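Local structure of ribosomal RNA methyltransferase, putative (Plasmodium falciparum, 2PLW) at residues V39-T44 and P63-I68; K48-G53 and K99-D104; V116-N121 and K153-S158; S135-M140 and K164-G169. The protein binds S-adenosylmethionine in its FtsJ-like methyltransferase domain and probably uses it to methylate ribosomal RNA at a uridine 2'-hydroxyl. One frame throughout, in Å; residues are numbered along the deposited sequence.

How the contacts relate
From the N terminus, helix 35-43 leads into strand 49-55, then strand 66-69 at one edge of the sheet; contact 1 closes this excursion by bringing 39-44 back against 63-68. Contact 2 starts inside that loop, at 48-53, and ends beyond it at 99-104, so the two cross, and the backbones of Y66 and I68 meet G53 between them. Contacts 3 and 4 follow in series and cross each other: 116-121 meets 153-158 after a loop, a long helix and a strand, while 135-140 meets 164-169. The first pair ties helices to the 49-55 and 66-69 edge; the second ties loop, strand and helices farther across the same sheet.

Contact 1 of 4, residues V39-T44 and P63-I68; sequences VILERT and PNVYFI
L41, on the last turn of helix 35-43, reaches across to V65 and to the backbone just before it, and a leucine suits the position because its fork can touch three consecutive residues at once. Its CG lies anti to the carbonyl carbon (chi1 -77°), and at the next bond CD1 continues the chain outward, anti to CA. CD1 therefore leads the approach and settles on V65 CG2 at 3.7 Å. The same methyl lies 3.9 Å from P63 O, while the other branch, CD2, turns toward N64, 4.1 Å from its O and 4.3 Å from its CB. Both methyls thus lie near V65, CD1 closest, while CD1 also borders P63 O and CD2 borders N64.

V65 answers with a single branch. CG1 is anti to its backbone N, which leaves CG2 on the side facing the helix, 4.0 Å from L41 CG as well as touching CD1. The two side chains run obliquely to each other, and no hydrogen bond joins the segments. N64 takes positive phi (69°), a conformation that asparagine tolerates well, as the chain turns into the strand. On the helix side, T44 has just left helical geometry, and its OG1 donates back to I40 O at 2.6 Å, tying off the last turn.

The contact lies near the surface, at the edge of the sheet. L41 also packs on I62 and, together with I40, on I51 of strand 49-55; V39 and I40 lean on helix 7-17, while Y66 and I68 pair with strand 49-55 and pack their side chains against helix 93-102.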
loop_
_atom_site.group_PDB
_atom_site.type_symbol
_atom_site.label_atom_id
_atom_site.label_comp_id
_atom_site.label_asym_id
_atom_site.label_seq_id
_atom_site.Cartn_x
_atom_site.Cartn_y
_atom_site.Cartn_z
ATOM N N VAL A 39 1.831 -10.777 8.641
ATOM C CA VAL A 39 2.553 -11.522 7.594
ATOM C C VAL A 39 3.938 -10.909 7.372
ATOM O O VAL A 39 4.943 -11.617 7.253
ATOM C CB VAL A 39 1.767 -11.513 6.248
ATOM C CG1 VAL A 39 2.647 -11.974 5.097
ATOM C CG2 VAL A 39 0.506 -12.375 6.357
ATOM N N ILE A 40 3.984 -9.578 7.324
ATOM C CA ILE A 40 5.245 -8.869 7.157
ATOM C C ILE A 40 6.215 -9.200 8.289
ATOM O O ILE A 40 7.404 -9.439 8.035
ATOM C CB ILE A 40 5.040 -7.326 7.014
ATOM C CG1 ILE A 40 4.230 -7.009 5.745
ATOM C CG2 ILE A 40 6.410 -6.615 6.949
ATOM C CD1 ILE A 40 3.589 -5.572 5.778
ATOM N N LEU A 41 5.704 -9.243 9.515
ATOM C CA LEU A 41 6.513 -9.674 10.669
ATOM C C LEU A 41 7.069 -11.091 10.497
ATOM O O LEU A 41 8.258 -11.299 10.690
ATOM C CB LEU A 41 5.736 -9.544 11.978
ATOM C CG LEU A 41 5.555 -8.172 12.605
ATOM C CD1 LEU A 41 4.505 -8.267 13.694
ATOM C CD2 LEU A 41 6.866 -7.629 13.209
ATOM N N GLU A 42 6.220 -12.038 10.107
ATOM C CA GLU A 42 6.638 -13.434 9.891
ATOM C C GLU A 42 7.731 -13.594 8.855
ATOM O O GLU A 42 8.691 -14.351 9.048
ATOM C CB GLU A 42 5.456 -14.265 9.407
ATOM C CG GLU A 42 4.455 -14.571 10.456
ATOM C CD GLU A 42 3.233 -15.253 9.885
ATOM O OE1 GLU A 42 3.047 -15.257 8.632
ATOM O OE2 GLU A 42 2.444 -15.770 10.698
ATOM N N ARG A 43 7.552 -12.908 7.732
ATOM C CA ARG A 43 8.433 -13.064 6.600
ATOM C C ARG A 43 9.738 -12.305 6.789
ATOM O O ARG A 43 10.706 -12.551 6.079
ATOM C CB ARG A 43 7.718 -12.664 5.326
ATOM C CG ARG A 43 6.508 -13.534 5.103
ATOM C CD ARG A 43 6.249 -13.760 3.670
ATOM N NE ARG A 43 5.571 -15.033 3.487
ATOM C CZ ARG A 43 5.579 -15.729 2.362
ATOM N NH1 ARG A 43 6.196 -15.267 1.287
ATOM N NH2 ARG A 43 4.925 -16.877 2.309
ATOM N N THR A 44 9.767 -11.397 7.758
ATOM C CA THR A 44 10.996 -10.660 8.029
ATOM C C THR A 44 11.524 -11.006 9.432
ATOM O O THR A 44 12.239 -10.224 10.023
ATOM C CB THR A 44 10.796 -9.121 7.854
ATOM O OG1 THR A 44 9.801 -8.663 8.765
ATOM C CG2 THR A 44 10.360 -8.753 6.435
ATOM N N PRO A 63 3.160 -5.845 18.630
ATOM C CA PRO A 63 4.536 -5.567 19.021
ATOM C C PRO A 63 5.441 -5.415 17.789
ATOM O O PRO A 63 5.327 -6.187 16.828
ATOM C CB PRO A 63 4.937 -6.800 19.842
ATOM C CG PRO A 63 3.634 -7.360 20.389
ATOM C CD PRO A 63 2.609 -7.045 19.291
ATOM N N ASN A 64 6.297 -4.395 17.837
ATOM C CA ASN A 64 7.283 -4.105 16.788
ATOM C C ASN A 64 6.710 -3.613 15.468
ATOM O O ASN A 64 7.361 -3.713 14.427
ATOM C CB ASN A 64 8.206 -5.316 16.584
ATOM C CG ASN A 64 8.862 -5.761 17.893
ATOM O OD1 ASN A 64 8.778 -6.933 18.273
ATOM N ND2 ASN A 64 9.467 -4.810 18.616
ATOM N N VAL A 65 5.490 -3.092 15.529
ATOM C CA VAL A 65 4.877 -2.420 14.398
ATOM C C VAL A 65 4.480 -1.019 14.821
ATOM O O VAL A 65 3.882 -0.844 15.902
ATOM C CB VAL A 65 3.632 -3.181 13.927
ATOM C CG1 VAL A 65 2.907 -2.390 12.783
ATOM C CG2 VAL A 65 4.034 -4.620 13.473
ATOM N N TYR A 66 4.795 -0.033 13.979
ATOM C CA TYR A 66 4.391 1.352 14.245
ATOM C C TYR A 66 3.036 1.530 13.595
ATOM O O TYR A 66 2.868 1.187 12.422
ATOM C CB TYR A 66 5.345 2.341 13.601
ATOM C CG TYR A 66 6.771 2.269 14.070
ATOM C CD1 TYR A 66 7.204 3.035 15.141
ATOM C CD2 TYR A 66 7.701 1.457 13.415
ATOM C CE1 TYR A 66 8.533 2.989 15.560
ATOM C CE2 TYR A 66 9.030 1.395 13.851
ATOM C CZ TYR A 66 9.434 2.167 14.917
ATOM O OH TYR A 66 10.742 2.120 15.366
ATOM N N PHE A 67 2.063 2.052 14.330
ATOM C CA PHE A 67 0.776 2.317 13.723
ATOM C C PHE A 67 0.532 3.827 13.660
ATOM O O PHE A 67 0.920 4.579 14.572
ATOM C CB PHE A 67 -0.361 1.614 14.487
ATOM C CG PHE A 67 -1.731 2.019 14.014
ATOM C CD1 PHE A 67 -2.192 1.604 12.774
ATOM C CD2 PHE A 67 -2.547 2.809 14.812
ATOM C CE1 PHE A 67 -3.460 1.970 12.340
ATOM C CE2 PHE A 67 -3.825 3.192 14.386
ATOM C CZ PHE A 67 -4.266 2.791 13.144
ATOM N N ILE A 68 -0.108 4.256 12.575
ATOM C CA ILE A 68 -0.494 5.658 12.406
ATOM C C ILE A 68 -1.953 5.682 12.011
ATOM O O ILE A 68 -2.331 5.131 10.980
ATOM C CB ILE A 68 0.373 6.380 11.336
ATOM C CG1 ILE A 68 1.834 6.463 11.812
ATOM C CG2 ILE A 68 -0.243 7.758 10.998
ATOM C CD1 ILE A 68 2.827 6.922 10.710
#

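Contact 2 of 4, residues K48-G53 and K99-D104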
loop_
_atom_site.group_PDB
_atom_site.type_symbol
_atom_site.label_atom_id
_atom_site.label_comp_id
_atom_site.label_asym_id
_atom_site.label_seq_id
_atom_site.Cartn_x
_atom_site.Cartn_y
_atom_site.Cartn_z
ATOM N N LYS A 48 16.337 -7.115 10.042
ATOM C CA LYS A 48 16.146 -5.764 10.535
ATOM C C LYS A 48 15.176 -5.103 9.550
ATOM O O LYS A 48 15.427 -5.122 8.338
ATOM C CB LYS A 48 17.491 -5.050 10.549
ATOM C CG LYS A 48 17.389 -3.565 10.721
ATOM C CD LYS A 48 18.757 -2.917 10.753
ATOM C CE LYS A 48 18.602 -1.393 10.827
ATOM N NZ LYS A 48 18.156 -0.879 9.483
ATOM N N ASN A 49 14.080 -4.536 10.068
ATOM C CA ASN A 49 13.102 -3.819 9.239
ATOM C C ASN A 49 12.422 -2.773 10.093
ATOM O O ASN A 49 12.535 -2.827 11.311
ATOM C CB ASN A 49 12.013 -4.788 8.734
ATOM C CG ASN A 49 12.535 -5.819 7.736
ATOM O OD1 ASN A 49 12.860 -6.948 8.123
ATOM N ND2 ASN A 49 12.599 -5.450 6.445
ATOM N N LYS A 50 11.732 -1.819 9.462
ATOM C CA LYS A 50 10.721 -1.004 10.139
ATOM C C LYS A 50 9.414 -1.316 9.432
ATOM O O LYS A 50 9.344 -1.248 8.205
ATOM C CB LYS A 50 10.987 0.484 9.983
ATOM C CG LYS A 50 11.870 1.088 11.024
ATOM C CD LYS A 50 12.109 2.571 10.730
ATOM C CE LYS A 50 12.887 3.227 11.877
ATOM N NZ LYS A 50 14.110 2.486 12.327
ATOM N N ILE A 51 8.412 -1.696 10.206
ATOM C CA ILE A 51 7.083 -1.997 9.679
ATOM C C ILE A 51 6.104 -0.934 10.199
ATOM O O ILE A 51 5.978 -0.746 11.406
ATOM C CB ILE A 51 6.644 -3.418 10.080
ATOM C CG1 ILE A 51 7.698 -4.435 9.622
ATOM C CG2 ILE A 51 5.304 -3.768 9.454
ATOM C CD1 ILE A 51 7.632 -5.720 10.406
ATOM N N ILE A 52 5.444 -0.237 9.277
ATOM C CA ILE A 52 4.501 0.842 9.615
ATOM C C ILE A 52 3.135 0.508 9.010
ATOM O O ILE A 52 3.041 0.115 7.856
ATOM C CB ILE A 52 4.982 2.235 9.096
ATOM C CG1 ILE A 52 6.429 2.517 9.534
ATOM C CG2 ILE A 52 4.031 3.341 9.579
ATOM C CD1 ILE A 52 7.139 3.513 8.663
ATOM N N GLY A 53 2.086 0.692 9.802
ATOM C CA GLY A 53 0.715 0.472 9.341
ATOM C C GLY A 53 -0.041 1.771 9.404
ATOM O O GLY A 53 0.076 2.507 10.400
ATOM N N LYS A 99 7.517 11.376 9.823
ATOM C CA LYS A 99 8.795 12.066 10.076
ATOM C C LYS A 99 9.458 11.572 11.373
ATOM O O LYS A 99 10.656 11.324 11.400
ATOM C CB LYS A 99 8.548 13.579 10.148
ATOM C CG LYS A 99 9.808 14.447 10.183
ATOM C CD LYS A 99 9.454 15.942 10.165
ATOM C CE LYS A 99 9.149 16.436 8.748
ATOM N NZ LYS A 99 10.419 16.738 7.997
ATOM N N GLU A 100 8.662 11.443 12.438
ATOM C CA GLU A 100 9.104 10.908 13.725
ATOM C C GLU A 100 9.787 9.558 13.544
ATOM O O GLU A 100 10.788 9.280 14.181
ATOM C CB GLU A 100 7.913 10.708 14.667
ATOM C CG GLU A 100 7.478 11.910 15.474
ATOM C CD GLU A 100 6.469 11.513 16.558
ATOM O OE1 GLU A 100 6.829 11.570 17.760
ATOM O OE2 GLU A 100 5.320 11.127 16.203
ATOM N N ILE A 101 9.235 8.737 12.662
ATOM C CA ILE A 101 9.679 7.350 12.471
ATOM C C ILE A 101 10.855 7.246 11.480
ATOM O O ILE A 101 11.861 6.575 11.755
ATOM C CB ILE A 101 8.480 6.429 12.035
ATOM C CG1 ILE A 101 7.367 6.380 13.081
ATOM C CG2 ILE A 101 8.940 4.994 11.784
ATOM C CD1 ILE A 101 6.014 5.926 12.506
ATOM N N LEU A 102 10.724 7.923 10.342
ATOM C CA LEU A 102 11.676 7.840 9.234
ATOM C C LEU A 102 12.875 8.781 9.327
ATOM O O LEU A 102 13.917 8.498 8.724
ATOM C CB LEU A 102 10.969 8.139 7.899
ATOM C CG LEU A 102 9.824 7.225 7.451
ATOM C CD1 LEU A 102 9.144 7.834 6.260
ATOM C CD2 LEU A 102 10.364 5.825 7.153
ATOM N N GLN A 103 12.695 9.917 10.010
ATOM C CA GLN A 103 13.649 11.032 9.955
ATOM C C GLN A 103 13.893 11.465 8.505
ATOM O O GLN A 103 13.038 12.104 7.901
ATOM C CB GLN A 103 14.961 10.694 10.678
ATOM C CG GLN A 103 14.805 10.352 12.156
ATOM C CD GLN A 103 14.033 11.412 12.910
ATOM O OE1 GLN A 103 14.345 12.613 12.823
ATOM N NE2 GLN A 103 13.016 10.984 13.658
ATOM N N ASP A 104 15.044 11.107 7.953
ATOM C CA ASP A 104 15.412 11.521 6.599
ATOM C C ASP A 104 15.267 10.403 5.556
ATOM O O ASP A 104 15.696 10.549 4.393
ATOM C CB ASP A 104 16.832 12.088 6.610
ATOM C CG ASP A 104 16.903 13.461 7.276
ATOM O OD1 ASP A 104 15.865 14.158 7.299
ATOM O OD2 ASP A 104 17.990 13.838 7.769
#
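I52 and I101 make the compact half of this contact, where strand 49-55 packs against the last turn of helix 93-102. I52 CD1 meets I101 CG2 at 3.9 Å, and I52 CG1 follows at 4.2 Å from the same methyl; the two side chains overlap side by side, running in opposite senses. I101 can present CG2 because that branch stands anti to its backbone N (chi1 -61°), leaving CG1 for the other side. The tip of I52 also comes within 4.2 Å of L102 CD2, so one isoleucine touches two successive helix residues. Branched aliphatic side chains suit this surface, which I68 and L27 of the flanking strands extend.

K50 carries the looser, outer side. Its chain is extended to CE, so its methylenes run alongside I101; only the last torsion bends (chi4 49°). CD is 4.1 Å from I101 CG2, and CE is 3.5 Å from I101 O, a carbon-to-oxygen approach. Nearby, Q103 leaves the helix with positive phi, and its N still bonds K99 O at 2.8 Å.

No hydrogen bond or salt bridge crosses the segments, so dispersion and burial of methyl groups hold them together. Lysine adds an aliphatic arm with a charged end; its ammonium makes no hydrogen bond to I101 O, and that carbonyl, at the C-terminal end of the helix, may at most weakly favour the nearby positive charge.

Contact 3 of 4, residues V116-N121 and K153-S158; sequences VPCIGN and KMYLGS
The sulfur of C118 rests against the phenol of Y155, a cysteine sulfur-aromatic contact that joins an irregular loop to the end of a strand. SG stands 4.2 Å from the ring centroid and 44° off the ring normal, an oblique approach that is neither over the face nor at the edge. It gathers at the hydroxyl end: CZ is 3.5 Å and OH 3.3 Å from C118 SG. A polarisable sulfur suits this half-apolar place, where the ring carbons and the phenol oxygen are met together. C118 puts it there with SG beside its backbone N (chi1 -84°).

V116 touches the same ring with its backbone. Its O lies at the edge, near the ring plane, 4.1 Å from Y155 CE2. A water also in the ring plane gives a hydrogen bond to V116 O at 2.6 Å; its approach to Y155 OH is too short to be reliable, so a water bridge between loop and ring remains doubtful.

At the backbone of Y155, the strand end is held by helix 122-143: S129 OG bonds Y155 N, and H126 ND1 bonds Y155 O. D125 OD1 of that helix accepts a hydrogen bond from I119 N, holding the middle of the loop.

The V116 side chain lies about 5 Å from the bound S-adenosylmethionine. K153, the predicted proton acceptor, makes a salt bridge with D113 and a long, weak ion pair with E188. Loop and strand end thus flank what is probably the K-D-K-E catalytic site of RlmE-type 2'-O-methyltransferases, on a Rossmann-like sheet.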
loop_
_atom_site.group_PDB
_atom_site.type_symbol
_atom_site.label_atom_id
_atom_site.label_comp_id
_atom_site.label_asym_id
_atom_site.label_seq_id
_atom_site.Cartn_x
_atom_site.Cartn_y
_atom_site.Cartn_z
ATOM N N VAL A 116 -12.612 1.494 -0.827
ATOM C CA VAL A 116 -13.705 2.395 -0.469
ATOM C C VAL A 116 -14.989 1.568 -0.399
ATOM O O VAL A 116 -15.156 0.654 -1.197
ATOM C CB VAL A 116 -13.824 3.580 -1.462
ATOM C CG1 VAL A 116 -12.993 4.757 -0.973
ATOM C CG2 VAL A 116 -13.364 3.190 -2.865
ATOM N N PRO A 117 -15.887 1.867 0.571
ATOM C CA PRO A 117 -17.181 1.156 0.656
ATOM C C PRO A 117 -17.942 1.165 -0.667
ATOM O O PRO A 117 -18.003 2.202 -1.329
ATOM C CB PRO A 117 -17.963 1.964 1.700
ATOM C CG PRO A 117 -16.889 2.583 2.564
ATOM C CD PRO A 117 -15.740 2.878 1.640
ATOM N N CYS A 118 -18.500 0.018 -1.047
ATOM C CA CYS A 118 -19.296 -0.091 -2.272
ATOM C C CYS A 118 -20.715 0.441 -2.136
ATOM O O CYS A 118 -21.417 0.097 -1.181
ATOM C CB CYS A 118 -19.341 -1.537 -2.753
ATOM S SG CYS A 118 -17.891 -1.957 -3.730
ATOM N N ILE A 119 -21.138 1.263 -3.099
ATOM C CA ILE A 119 -22.515 1.797 -3.106
ATOM C C ILE A 119 -23.497 0.919 -3.897
ATOM O O ILE A 119 -24.710 1.180 -3.933
ATOM C CB ILE A 119 -22.569 3.265 -3.594
ATOM C CG1 ILE A 119 -22.398 3.348 -5.124
ATOM C CG2 ILE A 119 -21.546 4.108 -2.852
ATOM C CD1 ILE A 119 -22.516 4.771 -5.689
ATOM N N GLY A 120 -22.979 -0.138 -4.510
ATOM C CA GLY A 120 -23.799 -0.986 -5.359
ATOM C C GLY A 120 -24.249 -0.214 -6.586
ATOM O O GLY A 120 -25.447 -0.087 -6.855
ATOM N N ASN A 121 -23.283 0.387 -7.270
ATOM C CA ASN A 121 -23.398 0.743 -8.674
ATOM C C ASN A 121 -21.997 0.556 -9.207
ATOM O O ASN A 121 -21.111 1.364 -8.911
ATOM C CB ASN A 121 -23.824 2.185 -8.908
ATOM C CG ASN A 121 -24.048 2.481 -10.391
ATOM O OD1 ASN A 121 -24.560 1.632 -11.140
ATOM N ND2 ASN A 121 -23.659 3.672 -10.822
ATOM N N LYS A 153 -4.206 -2.179 -4.259
ATOM C CA LYS A 153 -5.456 -2.822 -4.683
ATOM C C LYS A 153 -6.425 -1.828 -5.334
ATOM O O LYS A 153 -6.478 -0.659 -4.960
ATOM C CB LYS A 153 -6.119 -3.518 -3.488
ATOM C CG LYS A 153 -7.294 -4.424 -3.863
ATOM C CD LYS A 153 -7.837 -5.162 -2.637
ATOM C CE LYS A 153 -8.436 -4.303 -1.559
ATOM N NZ LYS A 153 -8.810 -5.142 -0.374
ATOM N N MET A 154 -7.201 -2.306 -6.304
ATOM C CA MET A 154 -8.326 -1.502 -6.794
ATOM C C MET A 154 -9.386 -2.417 -7.377
ATOM O O MET A 154 -9.088 -3.595 -7.687
ATOM C CB MET A 154 -7.878 -0.498 -7.852
ATOM C CG MET A 154 -7.511 -1.121 -9.204
ATOM S SD MET A 154 -7.213 0.122 -10.491
ATOM C CE MET A 154 -8.735 1.081 -10.427
ATOM N N TYR A 155 -10.603 -1.883 -7.521
ATOM C CA TYR A 155 -11.642 -2.586 -8.300
ATOM C C TYR A 155 -11.295 -2.504 -9.766
ATOM O O TYR A 155 -11.154 -1.408 -10.310
ATOM C CB TYR A 155 -13.050 -2.017 -8.057
ATOM C CG TYR A 155 -13.589 -2.365 -6.695
ATOM C CD1 TYR A 155 -13.787 -3.696 -6.320
ATOM C CD2 TYR A 155 -13.874 -1.364 -5.765
ATOM C CE1 TYR A 155 -14.263 -4.016 -5.048
ATOM C CE2 TYR A 155 -14.346 -1.677 -4.495
ATOM C CZ TYR A 155 -14.539 -3.004 -4.150
ATOM O OH TYR A 155 -15.011 -3.321 -2.899
ATOM N N LEU A 156 -11.155 -3.665 -10.407
ATOM C CA LEU A 156 -10.855 -3.723 -11.826
ATOM C C LEU A 156 -11.984 -3.095 -12.627
ATOM O O LEU A 156 -13.175 -3.286 -12.321
ATOM C CB LEU A 156 -10.647 -5.167 -12.289
ATOM C CG LEU A 156 -10.403 -5.433 -13.787
ATOM C CD1 LEU A 156 -9.027 -5.008 -14.251
ATOM C CD2 LEU A 156 -10.576 -6.914 -14.115
ATOM N N GLY A 157 -11.606 -2.360 -13.657
ATOM C CA GLY A 157 -12.607 -1.754 -14.527
ATOM C C GLY A 157 -12.026 -0.889 -15.602
ATOM O O GLY A 157 -10.854 -0.998 -15.950
ATOM N N SER A 158 -12.872 -0.023 -16.135
ATOM C CA SER A 158 -12.543 0.703 -17.352
ATOM C C SER A 158 -11.253 1.524 -17.286
ATOM O O SER A 158 -10.585 1.705 -18.303
ATOM C CB SER A 158 -13.743 1.555 -17.791
ATOM O OG SER A 158 -13.675 2.903 -17.388
HETATM O O HOH W 1 -15.111 -1.904 -0.941
#

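Contact 4 of 4, residues S135-M140 and K164-G169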
loop_
_atom_site.group_PDB
_atom_site.type_symbol
_atom_site.label_atom_id
_atom_site.label_comp_id
_atom_site.label_asym_id
_atom_site.label_seq_id
_atom_site.Cartn_x
_atom_site.Cartn_y
_atom_site.Cartn_z
ATOM N N SER A 135 -5.222 8.876 -4.946
ATOM C CA SER A 135 -4.822 9.510 -3.680
ATOM C C SER A 135 -3.642 8.781 -3.056
ATOM O O SER A 135 -2.652 9.406 -2.660
ATOM C CB SER A 135 -5.987 9.584 -2.667
ATOM O OG SER A 135 -6.968 10.488 -3.153
ATOM N N ILE A 136 -3.741 7.452 -3.016
ATOM C CA ILE A 136 -2.684 6.648 -2.426
ATOM C C ILE A 136 -1.425 6.752 -3.281
ATOM O O ILE A 136 -0.331 6.876 -2.746
ATOM C CB ILE A 136 -3.115 5.174 -2.262
ATOM C CG1 ILE A 136 -4.218 5.065 -1.200
ATOM C CG2 ILE A 136 -1.922 4.337 -1.790
ATOM C CD1 ILE A 136 -4.955 3.733 -1.248
ATOM N N THR A 137 -1.573 6.732 -4.609
ATOM C CA THR A 137 -0.422 6.893 -5.525
ATOM C C THR A 137 0.309 8.251 -5.358
ATOM O O THR A 137 1.527 8.310 -5.296
ATOM C CB THR A 137 -0.878 6.659 -6.976
ATOM O OG1 THR A 137 -1.440 5.337 -7.062
ATOM C CG2 THR A 137 0.290 6.844 -7.996
ATOM N N HIS A 138 -0.472 9.320 -5.208
ATOM C CA HIS A 138 0.085 10.646 -4.971
ATOM C C HIS A 138 0.894 10.692 -3.678
ATOM O O HIS A 138 1.961 11.293 -3.635
ATOM C CB HIS A 138 -1.052 11.660 -4.924
ATOM C CG HIS A 138 -0.579 13.067 -4.779
ATOM N ND1 HIS A 138 -0.095 13.803 -5.840
ATOM C CD2 HIS A 138 -0.490 13.864 -3.688
ATOM C CE1 HIS A 138 0.266 15.000 -5.409
ATOM N NE2 HIS A 138 0.038 15.061 -4.109
ATOM N N PHE A 139 0.364 10.067 -2.625
ATOM C CA PHE A 139 1.045 9.986 -1.348
ATOM C C PHE A 139 2.318 9.111 -1.493
ATOM O O PHE A 139 3.421 9.473 -1.036
ATOM C CB PHE A 139 0.069 9.441 -0.305
ATOM C CG PHE A 139 0.730 8.939 0.933
ATOM C CD1 PHE A 139 1.089 9.816 1.935
ATOM C CD2 PHE A 139 1.053 7.590 1.060
ATOM C CE1 PHE A 139 1.707 9.365 3.081
ATOM C CE2 PHE A 139 1.687 7.114 2.214
ATOM C CZ PHE A 139 2.010 8.004 3.222
ATOM N N MET A 140 2.169 7.979 -2.175
ATOM C CA MET A 140 3.292 7.040 -2.421
ATOM C C MET A 140 4.497 7.738 -3.065
ATOM O O MET A 140 5.654 7.574 -2.631
ATOM C CB MET A 140 2.792 5.847 -3.284
ATOM C CG MET A 140 3.954 4.919 -3.834
ATOM S SD MET A 140 4.832 5.517 -5.204
ATOM C CE MET A 140 3.568 5.566 -6.468
ATOM N N LYS A 164 -2.523 1.798 -14.773
ATOM C CA LYS A 164 -1.318 0.980 -14.984
ATOM C C LYS A 164 -0.290 1.755 -15.816
ATOM O O LYS A 164 0.885 1.848 -15.448
ATOM C CB LYS A 164 -1.700 -0.327 -15.648
ATOM C CG LYS A 164 -0.552 -1.291 -15.778
ATOM C CD LYS A 164 -1.053 -2.541 -16.476
ATOM C CE LYS A 164 0.033 -3.547 -16.615
ATOM N NZ LYS A 164 -0.559 -4.824 -17.149
ATOM N N THR A 165 -0.754 2.393 -16.894
ATOM C CA THR A 165 0.127 3.162 -17.775
ATOM C C THR A 165 0.730 4.353 -17.052
ATOM O O THR A 165 1.913 4.687 -17.207
ATOM C CB THR A 165 -0.618 3.587 -19.029
ATOM O OG1 THR A 165 -0.930 2.402 -19.766
ATOM C CG2 THR A 165 0.231 4.523 -19.880
ATOM N N TYR A 166 -0.081 4.976 -16.215
ATOM C CA TYR A 166 0.412 6.082 -15.436
ATOM C C TYR A 166 1.564 5.619 -14.527
ATOM O O TYR A 166 2.608 6.273 -14.428
ATOM C CB TYR A 166 -0.740 6.665 -14.615
ATOM C CG TYR A 166 -0.338 7.847 -13.788
ATOM C CD1 TYR A 166 0.203 8.989 -14.371
ATOM C CD2 TYR A 166 -0.511 7.827 -12.405
ATOM C CE1 TYR A 166 0.571 10.096 -13.589
ATOM C CE2 TYR A 166 -0.156 8.918 -11.628
ATOM C CZ TYR A 166 0.388 10.040 -12.222
ATOM O OH TYR A 166 0.727 11.102 -11.408
ATOM N N LEU A 167 1.387 4.468 -13.890
ATOM C CA LEU A 167 2.415 3.943 -12.981
ATOM C C LEU A 167 3.699 3.538 -13.716
ATOM O O LEU A 167 4.787 3.688 -13.178
ATOM C CB LEU A 167 1.855 2.773 -12.166
ATOM C CG LEU A 167 0.844 3.230 -11.103
ATOM C CD1 LEU A 167 -0.024 2.081 -10.644
ATOM C CD2 LEU A 167 1.510 3.891 -9.890
ATOM N N LYS A 168 3.546 3.065 -14.952
ATOM C CA LYS A 168 4.676 2.706 -15.813
ATOM C C LYS A 168 5.523 3.922 -16.123
ATOM O O LYS A 168 6.664 3.805 -16.568
ATOM C CB LYS A 168 4.180 2.079 -17.108
ATOM C CG LYS A 168 3.698 0.654 -16.955
ATOM C CD LYS A 168 3.256 0.076 -18.271
ATOM C CE LYS A 168 2.887 -1.380 -18.114
ATOM N NZ LYS A 168 2.563 -1.947 -19.461
ATOM N N GLY A 169 4.972 5.107 -15.875
ATOM C CA GLY A 169 5.733 6.326 -15.999
ATOM C C GLY A 169 6.641 6.612 -14.819
ATOM O O GLY A 169 7.444 7.538 -14.873
#
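T137 and L167 join two helices that pack side by side on one face of the Rossmann-like methyltransferase sheet: helix 122-143, in the crossover between parallel strands 107-112 and 148-155, and helix 160-168, which comes after that strand. The short segments run almost parallel, at 6°, with axes 12.4 Å apart. That separation is wide, so methyl tips do the bridging and no hydrogen bond crosses.

Starting at CB, the T137 side chain points toward helix 160-168 and divides into a polar and an apolar arm. CB itself stays back, about 4.7 Å from L167 CD2. OG1, beside the backbone N, is engaged away from the partner helix: it is hydrogen-bonded to T133 O one turn back and to Y150 OH of strand 148-155. That leaves CG2, anti to the backbone N, as the arm for the neighbouring helix. Its methyl meets L167 CD2 at 3.7 Å and Y166 CE2 at 4.2 Å, the latter obliquely to the ring. Threonine fits because its hydroxyl is bonded to its own helix and to the sheet while its methyl reaches across to the other helix.

L167 sets off from its backbone to one side of the partner, with CG beside its own N (chi1 -72°), yet CD2 arrives at the interface. Y166 contributes through CE2, at the more exposed side of the contact. On the sheet side, V174 and Y150 pack on L167, and F171 and Y150 on M140. One turn on from T137, the flexible M140 chain bends until its terminal methyl CE lies 4.3 Å from L167 CD2, the same methyl that T137 touches.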